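Local structure of beta-porphyranase B (Bacteroides plebeius, 4AWD) at residues A[68-74]-A[123-129]; A[79-85]-A[116-122]; A[96-100]-A[283-287]; A[144-148]-A[292-296]. The protein hydrolyses the beta-1,4 linkages between D-galactose and L-galactose-6-sulfate in porphyran, the sulfated polysaccharide of red seaweeds, and is inactive on its non-sulfated agarose portion. One frame throughout, in Å; residues are numbered along the deposited sequence.

Three of the four contacts gather round strand 117-126. Its later half pairs antiparallel with 68-69 in interaction 1 and its earlier half parallel with 82-84 in interaction 2, and interaction 2 is nested along the chain inside the loop that interaction 1 closes; their centres lie about 17 Å apart. Interaction 3, with its centre about 11 Å from either, packs residues 96-100 against 283-287. Interaction 4, whose centre is about 13 Å from that of interaction 3, joins two loops, and there Ser148 OG lies 2.7 Å from Glu287 N. Toward the probable substrate site, Arg79 NH1 of interaction 2 forms a 2.8 Å salt bridge with Glu287 OE2 of interaction 3.

Interaction 1 (A[68-74]-A[123-129]); sequences WHAKSPY and AVASVKN
His69 and Ala125 form the hydrogen-bonded antiparallel pair at the heart of this contact. His69 N reaches Ala125 O at 2.6 Å in a nearly straight bond (171° at the hydrogen), and Ala125 N returns to His69 O at 3.1 Å. Beyond the turn at Ala70 and Lys71, Ser72 N donates to Ala123 O at 2.6 Å, so the loop stays attached to the strand after the regular pairing has ended.

The imidazole of His69 lies between two aliphatic groups: Val127 CG2 sits over one face, 3.9 Å from the ring centroid in a CH-pi contact, while Pro73 CG covers the opposite face. A water in the ring plane links His69 NE2 to Val127 O. On the other side of the pairing, Trp68 has CG beside the backbone N (chi1 -52°), and the benzo part of its indole reaches the other strand, CZ3 lying 3.6 Å from Ser126 CB. Ala125 CB meets Ser72 CB and the edge of the Tyr74 ring, whose CD2 is 3.9 Å away; Pro73 CG lies over the centre of that same ring. A second water joins Tyr74 OH to the carbonyls of Ser126 and Val127.

Further out, Ser72 OG accepts from Tyr74 N in an ST turn and also bonds His283, while Trp68 NE1 is held by Asp56. Strand 68-69 thus lies along one edge of strand 117-126, whose other edge pairs with strand 281-285 through Val124-Ile284 and Ser126-Ile282 backbone bonds; Tyr74 stacks on Phe281 of that neighbour.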
loop_
_atom_site.group_PDB
_atom_site.type_symbol
_atom_site.label_atom_id
_atom_site.label_comp_id
_atom_site.label_asym_id
_atom_site.label_seq_id
_atom_site.Cartn_x
_atom_site.Cartn_y
_atom_site.Cartn_z
ATOM N N TRP A 68 -1.729 -11.029 -10.634
ATOM C CA TRP A 68 -2.527 -10.076 -9.846
ATOM C C TRP A 68 -3.978 -10.489 -9.678
ATOM O O TRP A 68 -4.582 -11.026 -10.595
ATOM C CB TRP A 68 -2.499 -8.669 -10.474
ATOM C CG TRP A 68 -1.148 -8.161 -10.746
ATOM C CD1 TRP A 68 -0.539 -8.089 -11.957
ATOM C CD2 TRP A 68 -0.204 -7.648 -9.792
ATOM N NE1 TRP A 68 0.718 -7.553 -11.825
ATOM C CE2 TRP A 68 0.954 -7.287 -10.504
ATOM C CE3 TRP A 68 -0.228 -7.458 -8.406
ATOM C CZ2 TRP A 68 2.085 -6.753 -9.880
ATOM C CZ3 TRP A 68 0.894 -6.917 -7.788
ATOM C CH2 TRP A 68 2.032 -6.573 -8.528
ATOM N N HIS A 69 -4.533 -10.215 -8.506
ATOM C CA HIS A 69 -5.985 -10.225 -8.319
ATOM C C HIS A 69 -6.508 -8.810 -8.550
ATOM O O HIS A 69 -6.138 -7.894 -7.798
ATOM C CB HIS A 69 -6.348 -10.641 -6.898
ATOM C CG HIS A 69 -5.993 -12.056 -6.558
ATOM N ND1 HIS A 69 -6.636 -13.141 -7.115
ATOM C CD2 HIS A 69 -5.109 -12.560 -5.665
ATOM C CE1 HIS A 69 -6.147 -14.253 -6.597
ATOM N NE2 HIS A 69 -5.216 -13.928 -5.720
ATOM N N ALA A 70 -7.355 -8.632 -9.569
ATOM C CA ALA A 70 -7.971 -7.317 -9.870
ATOM C C ALA A 70 -8.850 -6.835 -8.718
ATOM O O ALA A 70 -8.885 -5.631 -8.415
ATOM C CB ALA A 70 -8.792 -7.368 -11.174
ATOM N N LYS A 71 -9.573 -7.774 -8.109
ATOM C CA LYS A 71 -10.251 -7.536 -6.852
ATOM C C LYS A 71 -9.606 -8.379 -5.754
ATOM O O LYS A 71 -9.753 -9.610 -5.717
ATOM C CB LYS A 71 -11.743 -7.848 -6.957
ATOM C CG LYS A 71 -12.556 -7.299 -5.795
ATOM C CD LYS A 71 -13.710 -8.233 -5.431
ATOM C CE LYS A 71 -14.821 -7.535 -4.623
ATOM N NZ LYS A 71 -14.325 -6.782 -3.440
ATOM N N SER A 72 -8.895 -7.706 -4.857
ATOM C CA SER A 72 -8.229 -8.387 -3.745
ATOM C C SER A 72 -9.176 -9.336 -3.009
ATOM O O SER A 72 -10.273 -8.940 -2.632
ATOM C CB SER A 72 -7.671 -7.370 -2.753
ATOM O OG SER A 72 -7.363 -7.994 -1.517
ATOM N N PRO A 73 -8.750 -10.587 -2.790
ATOM C CA PRO A 73 -9.545 -11.512 -1.964
ATOM C C PRO A 73 -9.398 -11.251 -0.456
ATOM O O PRO A 73 -10.081 -11.882 0.352
ATOM C CB PRO A 73 -8.941 -12.869 -2.296
ATOM C CG PRO A 73 -7.519 -12.580 -2.643
ATOM C CD PRO A 73 -7.492 -11.196 -3.259
ATOM N N TYR A 74 -8.522 -10.324 -0.081
ATOM C CA TYR A 74 -8.162 -10.136 1.326
ATOM C C TYR A 74 -8.943 -9.028 2.036
ATOM O O TYR A 74 -9.296 -9.163 3.199
ATOM C CB TYR A 74 -6.660 -9.889 1.447
ATOM C CG TYR A 74 -5.798 -10.991 0.825
ATOM C CD1 TYR A 74 -5.803 -12.289 1.345
ATOM C CD2 TYR A 74 -4.960 -10.722 -0.268
ATOM C CE1 TYR A 74 -5.007 -13.284 0.793
ATOM C CE2 TYR A 74 -4.157 -11.702 -0.817
ATOM C CZ TYR A 74 -4.178 -12.980 -0.282
ATOM O OH TYR A 74 -3.382 -13.958 -0.822
ATOM N N ALA A 123 -8.999 -2.444 -5.312
ATOM C CA ALA A 123 -8.026 -3.092 -4.448
ATOM C C ALA A 123 -7.384 -4.244 -5.201
ATOM O O ALA A 123 -8.023 -5.297 -5.407
ATOM C CB ALA A 123 -8.677 -3.600 -3.187
ATOM N N VAL A 124 -6.133 -4.033 -5.615
ATOM C CA VAL A 124 -5.325 -5.066 -6.300
ATOM C C VAL A 124 -4.400 -5.796 -5.312
ATOM O O VAL A 124 -3.741 -5.169 -4.494
ATOM C CB VAL A 124 -4.473 -4.438 -7.433
ATOM C CG1 VAL A 124 -3.661 -5.479 -8.146
ATOM C CG2 VAL A 124 -5.354 -3.730 -8.426
ATOM N N ALA A 125 -4.347 -7.118 -5.403
ATOM C CA ALA A 125 -3.426 -7.914 -4.597
ATOM C C ALA A 125 -2.601 -8.811 -5.495
ATOM O O ALA A 125 -3.137 -9.431 -6.424
ATOM C CB ALA A 125 -4.188 -8.758 -3.574
ATOM N N SER A 126 -1.302 -8.889 -5.243
ATOM C CA SER A 126 -0.500 -9.916 -5.907
ATOM C C SER A 126 -1.039 -11.308 -5.562
ATOM O O SER A 126 -1.571 -11.544 -4.467
ATOM C CB SER A 126 0.997 -9.789 -5.570
ATOM O OG SER A 126 1.245 -9.787 -4.161
ATOM N N VAL A 127 -0.934 -12.212 -6.529
ATOM C CA VAL A 127 -1.377 -13.590 -6.355
ATOM C C VAL A 127 -0.477 -14.299 -5.339
ATOM O O VAL A 127 -0.952 -14.993 -4.455
ATOM C CB VAL A 127 -1.414 -14.349 -7.714
ATOM C CG1 VAL A 127 -1.455 -15.865 -7.516
ATOM C CG2 VAL A 127 -2.606 -13.891 -8.506
ATOM N N LYS A 128 0.822 -14.087 -5.465
ATOM C CA LYS A 128 1.761 -14.714 -4.579
ATOM C C LYS A 128 1.890 -13.858 -3.335
ATOM O O LYS A 128 1.660 -12.645 -3.378
ATOM C CB LYS A 128 3.100 -14.919 -5.282
ATOM C CG LYS A 128 3.054 -15.931 -6.428
ATOM C CD LYS A 128 4.403 -16.618 -6.509
ATOM C CE LYS A 128 4.649 -17.364 -7.806
ATOM N NZ LYS A 128 6.003 -18.040 -7.740
ATOM N N ASN A 129 2.223 -14.496 -2.218
ATOM C CA ASN A 129 2.312 -13.807 -0.951
ATOM C C ASN A 129 3.624 -14.084 -0.209
ATOM O O ASN A 129 3.645 -14.166 1.014
ATOM C CB ASN A 129 1.111 -14.192 -0.083
ATOM C CG ASN A 129 1.050 -15.678 0.191
ATOM O OD1 ASN A 129 1.969 -16.414 -0.163
ATOM N ND2 ASN A 129 -0.042 -16.132 0.803
HETATM O O HOH W 1 -3.568 -16.130 -4.240
HETATM O O HOH W 2 -10.300 -4.106 -7.054
HETATM O O HOH W 3 -1.564 -13.336 -2.376
HETATM O O HOH W 4 -2.034 -14.686 1.803
#

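Interaction 2 (A[79-85]-A[116-122]); sequences RPPATFK and KYRLAGG
Pro81 to Lys85 run parallel to Arg118 to Gly121, the axes of strands 82-84 and 117-121 inclined at 38°, and a ladder of backbone bonds ties them: Thr83 N to Leu119 O, Gly121 N to Thr83 O (2.7 Å) and Lys85 N to Gly121 O. At its start Pro81 O accepts twice, from Arg118 N at 3.0 Å and Leu119 N at 3.1 Å. Just before, on the side of strand 95-107, Lys116 and Tyr117 both face Glu107 in a classic beta bulge.

Tyr117 carries the side-chain packing. Thr83 CB stands over the centre of its ring, 3.6 Å from the centroid and 7° off the normal, and Lys116 CG covers the opposite face, so the phenol is sandwiched between aliphatic groups. With OG1 opposite the backbone N about the CA-CB bond (chi1 -178°), Thr83 lays CG2 over the Tyr117 ring, 3.6 Å from CG, and places OG1 where Gly78 N bonds it; Gly78 O receives Tyr117 OH. The cis peptide bond before Pro81 kinks the chain where Pro80 lies alongside Lys116, CG to CG 3.7 Å. On the face bearing Ala82 and Leu119, their CB atoms meet at 3.7 Å, and Phe84 CD1 comes as close to Gly122 O.

Arg79, probably substrate-binding, turns away; its NH1 bonds Thr288 O and forms a salt bridge with Glu287. Strand 82-84 occupies one edge of the first half of strand 117-126, and strand 95-107 runs antiparallel along the other, bonded to it through Arg118-Leu103 and Ala120-Thr101.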
loop_
_atom_site.group_PDB
_atom_site.type_symbol
_atom_site.label_atom_id
_atom_site.label_comp_id
_atom_site.label_asym_id
_atom_site.label_seq_id
_atom_site.Cartn_x
_atom_site.Cartn_y
_atom_site.Cartn_z
ATOM N N ARG A 79 -13.772 0.415 3.331
ATOM C CA ARG A 79 -14.155 1.267 4.446
ATOM C C ARG A 79 -15.298 2.133 3.953
ATOM O O ARG A 79 -15.114 2.910 3.019
ATOM C CB ARG A 79 -12.972 2.147 4.886
ATOM C CG ARG A 79 -13.207 2.911 6.218
ATOM C CD ARG A 79 -11.952 3.590 6.764
ATOM N NE ARG A 79 -10.850 2.652 6.979
ATOM C CZ ARG A 79 -9.784 2.544 6.180
ATOM N NH1 ARG A 79 -9.659 3.304 5.095
ATOM N NH2 ARG A 79 -8.848 1.652 6.454
ATOM N N PRO A 80 -16.490 1.997 4.562
ATOM C CA PRO A 80 -17.629 2.795 4.068
ATOM C C PRO A 80 -17.259 4.288 4.032
ATOM O O PRO A 80 -16.587 4.775 4.941
ATOM C CB PRO A 80 -18.739 2.511 5.091
ATOM C CG PRO A 80 -18.350 1.210 5.740
ATOM C CD PRO A 80 -16.857 1.103 5.679
ATOM N N PRO A 81 -17.704 5.017 2.997
ATOM C CA PRO A 81 -18.687 4.566 2.017
ATOM C C PRO A 81 -18.138 4.067 0.670
ATOM O O PRO A 81 -18.898 4.025 -0.317
ATOM C CB PRO A 81 -19.542 5.825 1.809
ATOM C CG PRO A 81 -18.592 6.993 2.126
ATOM C CD PRO A 81 -17.369 6.438 2.803
ATOM N N ALA A 82 -16.859 3.690 0.608
ATOM C CA ALA A 82 -16.315 3.106 -0.635
ATOM C C ALA A 82 -15.895 1.659 -0.473
ATOM O O ALA A 82 -15.294 1.274 0.523
ATOM C CB ALA A 82 -15.147 3.923 -1.183
ATOM N N THR A 83 -16.185 0.857 -1.478
ATOM C CA THR A 83 -15.633 -0.477 -1.512
ATOM C C THR A 83 -14.768 -0.650 -2.774
ATOM O O THR A 83 -14.290 0.350 -3.339
ATOM C CB THR A 83 -16.729 -1.554 -1.308
ATOM O OG1 THR A 83 -16.123 -2.853 -1.303
ATOM C CG2 THR A 83 -17.818 -1.467 -2.366
ATOM N N PHE A 84 -14.558 -1.891 -3.210
ATOM C CA PHE A 84 -13.650 -2.169 -4.328
ATOM C C PHE A 84 -14.326 -3.024 -5.393
ATOM O O PHE A 84 -14.992 -3.996 -5.083
ATOM C CB PHE A 84 -12.387 -2.877 -3.837
ATOM C CG PHE A 84 -11.852 -2.355 -2.502
ATOM C CD1 PHE A 84 -11.251 -1.094 -2.416
ATOM C CD2 PHE A 84 -11.878 -3.163 -1.362
ATOM C CE1 PHE A 84 -10.743 -0.627 -1.194
ATOM C CE2 PHE A 84 -11.414 -2.721 -0.148
ATOM C CZ PHE A 84 -10.821 -1.449 -0.052
ATOM N N LYS A 85 -14.151 -2.661 -6.655
ATOM C CA LYS A 85 -14.675 -3.483 -7.723
ATOM C C LYS A 85 -13.598 -3.787 -8.753
ATOM O O LYS A 85 -12.754 -2.944 -9.056
ATOM C CB LYS A 85 -15.868 -2.803 -8.376
ATOM C CG LYS A 85 -17.032 -2.560 -7.445
ATOM C CD LYS A 85 -17.716 -3.864 -7.080
ATOM C CE LYS A 85 -18.971 -3.588 -6.300
ATOM N NZ LYS A 85 -19.303 -4.640 -5.331
ATOM N N LYS A 116 -24.550 0.881 2.649
ATOM C CA LYS A 116 -23.207 0.980 3.195
ATOM C C LYS A 116 -22.276 1.649 2.188
ATOM O O LYS A 116 -21.507 2.516 2.572
ATOM C CB LYS A 116 -22.697 -0.401 3.612
ATOM C CG LYS A 116 -21.316 -0.400 4.248
ATOM C CD LYS A 116 -20.963 -1.756 4.910
ATOM C CE LYS A 116 -21.858 -2.068 6.124
ATOM N NZ LYS A 116 -21.579 -1.130 7.258
ATOM N N TYR A 117 -22.388 1.277 0.908
ATOM C CA TYR A 117 -21.452 1.731 -0.143
ATOM C C TYR A 117 -22.119 2.467 -1.307
ATOM O O TYR A 117 -23.072 1.972 -1.902
ATOM C CB TYR A 117 -20.652 0.545 -0.710
ATOM C CG TYR A 117 -19.852 -0.206 0.330
ATOM C CD1 TYR A 117 -18.802 0.418 1.007
ATOM C CD2 TYR A 117 -20.134 -1.540 0.625
ATOM C CE1 TYR A 117 -18.060 -0.254 1.961
ATOM C CE2 TYR A 117 -19.391 -2.225 1.571
ATOM C CZ TYR A 117 -18.356 -1.564 2.241
ATOM O OH TYR A 117 -17.611 -2.218 3.183
ATOM N N ARG A 118 -21.603 3.645 -1.629
ATOM C CA ARG A 118 -22.066 4.403 -2.792
ATOM C C ARG A 118 -20.902 4.860 -3.652
ATOM O O ARG A 118 -21.099 5.536 -4.660
ATOM C CB ARG A 118 -22.931 5.599 -2.374
ATOM C CG ARG A 118 -22.174 6.654 -1.581
ATOM C CD ARG A 118 -23.059 7.799 -1.164
ATOM N NE ARG A 118 -22.280 9.008 -0.893
ATOM C CZ ARG A 118 -21.873 9.395 0.318
ATOM N NH1 ARG A 118 -22.158 8.674 1.408
ATOM N NH2 ARG A 118 -21.178 10.520 0.439
ATOM N N LEU A 119 -19.691 4.495 -3.244
ATOM C CA LEU A 119 -18.502 4.760 -4.030
ATOM C C LEU A 119 -17.767 3.458 -4.299
ATOM O O LEU A 119 -17.710 2.558 -3.444
ATOM C CB LEU A 119 -17.583 5.763 -3.315
ATOM C CG LEU A 119 -18.014 7.240 -3.263
ATOM C CD1 LEU A 119 -17.215 8.000 -2.210
ATOM C CD2 LEU A 119 -17.867 7.914 -4.624
ATOM N N ALA A 120 -17.213 3.344 -5.497
ATOM C CA ALA A 120 -16.392 2.189 -5.808
ATOM C C ALA A 120 -14.960 2.605 -6.136
ATOM O O ALA A 120 -14.723 3.494 -6.971
ATOM C CB ALA A 120 -17.014 1.361 -6.922
ATOM N N GLY A 121 -14.013 1.975 -5.440
ATOM C CA GLY A 121 -12.590 2.080 -5.783
ATOM C C GLY A 121 -12.022 0.751 -6.247
ATOM O O GLY A 121 -12.760 -0.134 -6.683
ATOM N N GLY A 122 -10.705 0.610 -6.132
ATOM C CA GLY A 122 -10.006 -0.613 -6.518
ATOM C C GLY A 122 -9.078 -1.125 -5.435
ATOM O O GLY A 122 -8.467 -0.350 -4.715
#

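Interaction 3 (A[96-100]-A[283-287]); sequences LRIIN and HIVTE
Ile98 packs against Ile284 and Thr286 with no hydrogen bond between the two segments, and its side chain can be traced atom by atom. CB lies 4.1 Å from Thr286 OG1. From it the short branch, CG2, passes alongside Thr286 in the opposite direction and comes within 3.6 Å of Thr286 CB. The long branch leaves beside the backbone N (chi1 -53°) and stays extended (chi2 175°), which carries CD1 toward the other backbone, 3.5 Å from Ile284 O and 3.9 Å from Ile284 CG2. Ile284 thus offers one branch to Ile98 and the other to Leu96: its CD1 meets Leu96 CD2 tip to tip at 4.0 Å. At the far end the packing turns polar, and a water bridges Asn100 ND2, at 2.9 Å, and Thr286 OG1, at 3.0 Å.

Val124 of strand 117-126 and Tyr311 of strand 308-321 both touch Ile98 and Ile284, extending the apolar layer. Val285 and Glu287 point away from this layer; Glu287, probably substrate-binding, bonds a glycerol that is probably from the crystallisation liquor. Buried aliphatic packing behind a strand whose alternate residues look toward the substrate side fits the beta-jelly-roll sandwich of GH16 enzymes.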
loop_
_atom_site.group_PDB
_atom_site.type_symbol
_atom_site.label_atom_id
_atom_site.label_comp_id
_atom_site.label_asym_id
_atom_site.label_seq_id
_atom_site.Cartn_x
_atom_site.Cartn_y
_atom_site.Cartn_z
ATOM N N LEU A 96 -1.165 0.809 -14.817
ATOM C CA LEU A 96 -2.253 0.259 -14.048
ATOM C C LEU A 96 -3.122 1.450 -13.649
ATOM O O LEU A 96 -2.623 2.456 -13.139
ATOM C CB LEU A 96 -1.732 -0.462 -12.800
ATOM C CG LEU A 96 -2.802 -0.919 -11.794
ATOM C CD1 LEU A 96 -3.676 -2.054 -12.371
ATOM C CD2 LEU A 96 -2.166 -1.335 -10.481
ATOM N N ARG A 97 -4.420 1.333 -13.903
ATOM C CA ARG A 97 -5.378 2.394 -13.588
ATOM C C ARG A 97 -6.362 1.881 -12.585
ATOM O O ARG A 97 -7.053 0.886 -12.847
ATOM C CB ARG A 97 -6.173 2.790 -14.822
ATOM C CG ARG A 97 -5.432 3.606 -15.826
ATOM C CD ARG A 97 -6.181 3.539 -17.118
ATOM N NE ARG A 97 -5.659 4.456 -18.124
ATOM C CZ ARG A 97 -6.376 4.858 -19.174
ATOM N NH1 ARG A 97 -7.634 4.415 -19.327
ATOM N NH2 ARG A 97 -5.855 5.711 -20.056
ATOM N N ILE A 98 -6.434 2.553 -11.446
ATOM C CA ILE A 98 -7.513 2.296 -10.496
ATOM C C ILE A 98 -8.399 3.527 -10.420
ATOM O O ILE A 98 -7.994 4.545 -9.867
ATOM C CB ILE A 98 -7.017 1.899 -9.078
ATOM C CG1 ILE A 98 -6.020 0.718 -9.138
ATOM C CG2 ILE A 98 -8.222 1.537 -8.213
ATOM C CD1 ILE A 98 -5.390 0.336 -7.768
ATOM N N ILE A 99 -9.593 3.433 -10.997
ATOM C CA ILE A 99 -10.495 4.583 -11.092
ATOM C C ILE A 99 -11.534 4.535 -9.974
ATOM O O ILE A 99 -11.989 3.447 -9.583
ATOM C CB ILE A 99 -11.151 4.709 -12.522
ATOM C CG1 ILE A 99 -11.818 6.081 -12.715
ATOM C CG2 ILE A 99 -12.104 3.525 -12.839
ATOM C CD1 ILE A 99 -12.358 6.360 -14.147
ATOM N N ASN A 100 -11.877 5.710 -9.440
ATOM C CA ASN A 100 -12.964 5.846 -8.459
ATOM C C ASN A 100 -14.252 6.296 -9.129
ATOM O O ASN A 100 -14.261 7.278 -9.871
ATOM C CB ASN A 100 -12.586 6.844 -7.365
ATOM C CG ASN A 100 -11.231 6.571 -6.789
ATOM O OD1 ASN A 100 -10.955 5.456 -6.367
ATOM N ND2 ASN A 100 -10.364 7.577 -6.795
ATOM N N HIS A 283 -0.461 -5.059 -1.778
ATOM C CA HIS A 283 -1.777 -4.449 -1.962
ATOM C C HIS A 283 -1.688 -3.117 -2.703
ATOM O O HIS A 283 -0.837 -2.282 -2.409
ATOM C CB HIS A 283 -2.477 -4.235 -0.625
ATOM C CG HIS A 283 -3.695 -5.092 -0.431
ATOM N ND1 HIS A 283 -4.269 -5.297 0.807
ATOM C CD2 HIS A 283 -4.450 -5.789 -1.316
ATOM C CE1 HIS A 283 -5.326 -6.082 0.676
ATOM N NE2 HIS A 283 -5.457 -6.395 -0.601
ATOM N N ILE A 284 -2.558 -2.913 -3.673
ATOM C CA ILE A 284 -2.588 -1.638 -4.368
ATOM C C ILE A 284 -4.027 -1.137 -4.291
ATOM O O ILE A 284 -4.913 -1.705 -4.906
ATOM C CB ILE A 284 -2.078 -1.742 -5.830
ATOM C CG1 ILE A 284 -0.788 -2.574 -5.901
ATOM C CG2 ILE A 284 -1.847 -0.341 -6.397
ATOM C CD1 ILE A 284 -0.240 -2.837 -7.307
ATOM N N VAL A 285 -4.250 -0.082 -3.516
ATOM C CA VAL A 285 -5.594 0.216 -3.021
ATOM C C VAL A 285 -6.012 1.682 -3.143
ATOM O O VAL A 285 -5.231 2.596 -2.912
ATOM C CB VAL A 285 -5.734 -0.223 -1.543
ATOM C CG1 VAL A 285 -7.040 0.260 -0.949
ATOM C CG2 VAL A 285 -5.634 -1.736 -1.435
ATOM N N THR A 286 -7.285 1.864 -3.458
ATOM C CA THR A 286 -7.932 3.162 -3.574
ATOM C C THR A 286 -9.091 3.182 -2.558
ATOM O O THR A 286 -10.047 2.407 -2.671
ATOM C CB THR A 286 -8.411 3.313 -5.037
ATOM O OG1 THR A 286 -7.549 4.230 -5.736
ATOM C CG2 THR A 286 -9.806 3.743 -5.106
ATOM N N GLU A 287 -8.993 4.028 -1.526
ATOM C CA GLU A 287 -9.932 3.901 -0.419
ATOM C C GLU A 287 -10.428 5.210 0.130
ATOM O O GLU A 287 -10.013 6.324 -0.269
ATOM C CB GLU A 287 -9.328 3.086 0.726
ATOM C CG GLU A 287 -8.646 3.922 1.798
ATOM C CD GLU A 287 -7.389 3.243 2.324
ATOM O OE1 GLU A 287 -6.402 3.184 1.555
ATOM O OE2 GLU A 287 -7.398 2.761 3.486
HETATM O O HOH W 5 -7.649 7.262 -5.693
#

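Interaction 4 (A[144-148]-A[292-296]); sequences LTTMS and EKQVP
Thr146 holds OG1 between its backbone N and carbonyl carbon (chi1 48°), a rotation that directs the hydroxyl at Gln294 O, while Met147, with CG beside its own N (chi1 -77°), lays its chain across the ring of Pro296. The hydroxyl donates to Gln294 O at 2.7 Å, approaching 17° out of the carbonyl plane. Arg187 supplies a second donor to the same oxygen. Pro296 slides past Thr146 with CD 3.2 Å from Thr146 OG1, and its CG meets Met147 CG at 3.7 Å and Met147 SD at 3.8 Å.

The chain makes an inverse gamma turn centred on Gln294, and Glu292 OE1 accepts from Gln294 N at 3.1 Å through its anti lone pair. This is loop-to-loop packing at one end of the GH16 beta-sandwich: 144-148 leads into strand 149-163, while the loop residues 292-296 belong to the connection between strands 281-285 and 308-321.

The side chains of Glu292 and Thr146 cross at about a right angle, Glu292 CG 4.0 Å from Thr146 CB, and the other carboxylate oxygen of Glu292, OE2, takes the backbone N-H groups of Arg187 and Ser188. Between the two backbones a water donates to Thr146 O, at 2.9 Å, and to Glu292 O.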
loop_
_atom_site.group_PDB
_atom_site.type_symbol
_atom_site.label_atom_id
_atom_site.label_comp_id
_atom_site.label_asym_id
_atom_site.label_seq_id
_atom_site.Cartn_x
_atom_site.Cartn_y
_atom_site.Cartn_z
ATOM N N LEU A 144 -6.872 13.043 -8.472
ATOM C CA LEU A 144 -7.248 14.367 -7.956
ATOM C C LEU A 144 -8.608 14.240 -7.272
ATOM O O LEU A 144 -9.650 14.644 -7.792
ATOM C CB LEU A 144 -7.255 15.430 -9.060
ATOM C CG LEU A 144 -7.143 16.906 -8.601
ATOM C CD1 LEU A 144 -5.811 17.197 -7.958
ATOM C CD2 LEU A 144 -7.375 17.892 -9.746
ATOM N N THR A 145 -8.558 13.698 -6.065
ATOM C CA THR A 145 -9.709 13.103 -5.440
ATOM C C THR A 145 -9.395 13.008 -3.954
ATOM O O THR A 145 -8.218 12.998 -3.578
ATOM C CB THR A 145 -9.908 11.696 -6.077
ATOM O OG1 THR A 145 -11.001 11.721 -7.015
ATOM C CG2 THR A 145 -10.107 10.624 -5.065
ATOM N N THR A 146 -10.435 12.955 -3.117
ATOM C CA THR A 146 -10.262 12.754 -1.686
ATOM C C THR A 146 -10.261 11.272 -1.274
ATOM O O THR A 146 -10.463 10.945 -0.096
ATOM C CB THR A 146 -11.354 13.474 -0.870
ATOM O OG1 THR A 146 -12.632 13.171 -1.423
ATOM C CG2 THR A 146 -11.138 15.001 -0.831
ATOM N N MET A 147 -10.051 10.385 -2.244
ATOM C CA MET A 147 -9.796 8.965 -1.976
ATOM C C MET A 147 -8.299 8.677 -2.102
ATOM O O MET A 147 -7.582 9.357 -2.847
ATOM C CB MET A 147 -10.621 8.060 -2.899
ATOM C CG MET A 147 -12.066 7.960 -2.456
ATOM S SD MET A 147 -13.162 7.053 -3.558
ATOM C CE MET A 147 -12.527 5.379 -3.395
ATOM N N SER A 148 -7.836 7.686 -1.352
ATOM C CA SER A 148 -6.406 7.414 -1.222
ATOM C C SER A 148 -5.814 6.873 -2.515
ATOM O O SER A 148 -6.519 6.265 -3.319
ATOM C CB SER A 148 -6.166 6.387 -0.115
ATOM O OG SER A 148 -6.764 5.145 -0.480
ATOM N N GLU A 292 -11.475 11.871 6.569
ATOM C CA GLU A 292 -11.767 12.747 5.430
ATOM C C GLU A 292 -13.167 12.437 4.914
ATOM O O GLU A 292 -13.340 11.739 3.918
ATOM C CB GLU A 292 -10.708 12.608 4.316
ATOM C CG GLU A 292 -10.904 13.499 3.084
ATOM C CD GLU A 292 -11.164 14.979 3.402
ATOM O OE1 GLU A 292 -12.349 15.337 3.587
ATOM O OE2 GLU A 292 -10.199 15.795 3.423
ATOM N N LYS A 293 -14.163 12.971 5.612
ATOM C CA LYS A 293 -15.555 12.675 5.316
ATOM C C LYS A 293 -16.104 13.416 4.101
ATOM O O LYS A 293 -17.240 13.172 3.703
ATOM C CB LYS A 293 -16.433 12.909 6.553
ATOM N N GLN A 294 -15.323 14.306 3.498
ATOM C CA GLN A 294 -15.738 14.904 2.222
ATOM C C GLN A 294 -15.273 14.037 1.055
ATOM O O GLN A 294 -14.400 14.421 0.254
ATOM C CB GLN A 294 -15.278 16.358 2.080
ATOM C CG GLN A 294 -15.819 17.237 3.203
ATOM C CD GLN A 294 -15.453 18.686 3.047
ATOM O OE1 GLN A 294 -15.550 19.250 1.946
ATOM N NE2 GLN A 294 -15.041 19.321 4.155
ATOM N N VAL A 295 -15.864 12.846 1.009
ATOM C CA VAL A 295 -15.596 11.839 0.003
ATOM C C VAL A 295 -16.088 12.351 -1.344
ATOM O O VAL A 295 -16.917 13.270 -1.387
ATOM C CB VAL A 295 -16.279 10.490 0.356
ATOM C CG1 VAL A 295 -15.732 9.950 1.672
ATOM C CG2 VAL A 295 -17.800 10.645 0.425
ATOM N N PRO A 296 -15.554 11.786 -2.446
ATOM C CA PRO A 296 -15.924 12.224 -3.805
ATOM C C PRO A 296 -17.431 12.192 -4.057
ATOM O O PRO A 296 -18.095 11.216 -3.697
ATOM C CB PRO A 296 -15.208 11.217 -4.705
ATOM C CG PRO A 296 -14.010 10.763 -3.892
ATOM C CD PRO A 296 -14.494 10.754 -2.457
HETATM O O HOH W 6 -11.741 9.765 2.234
#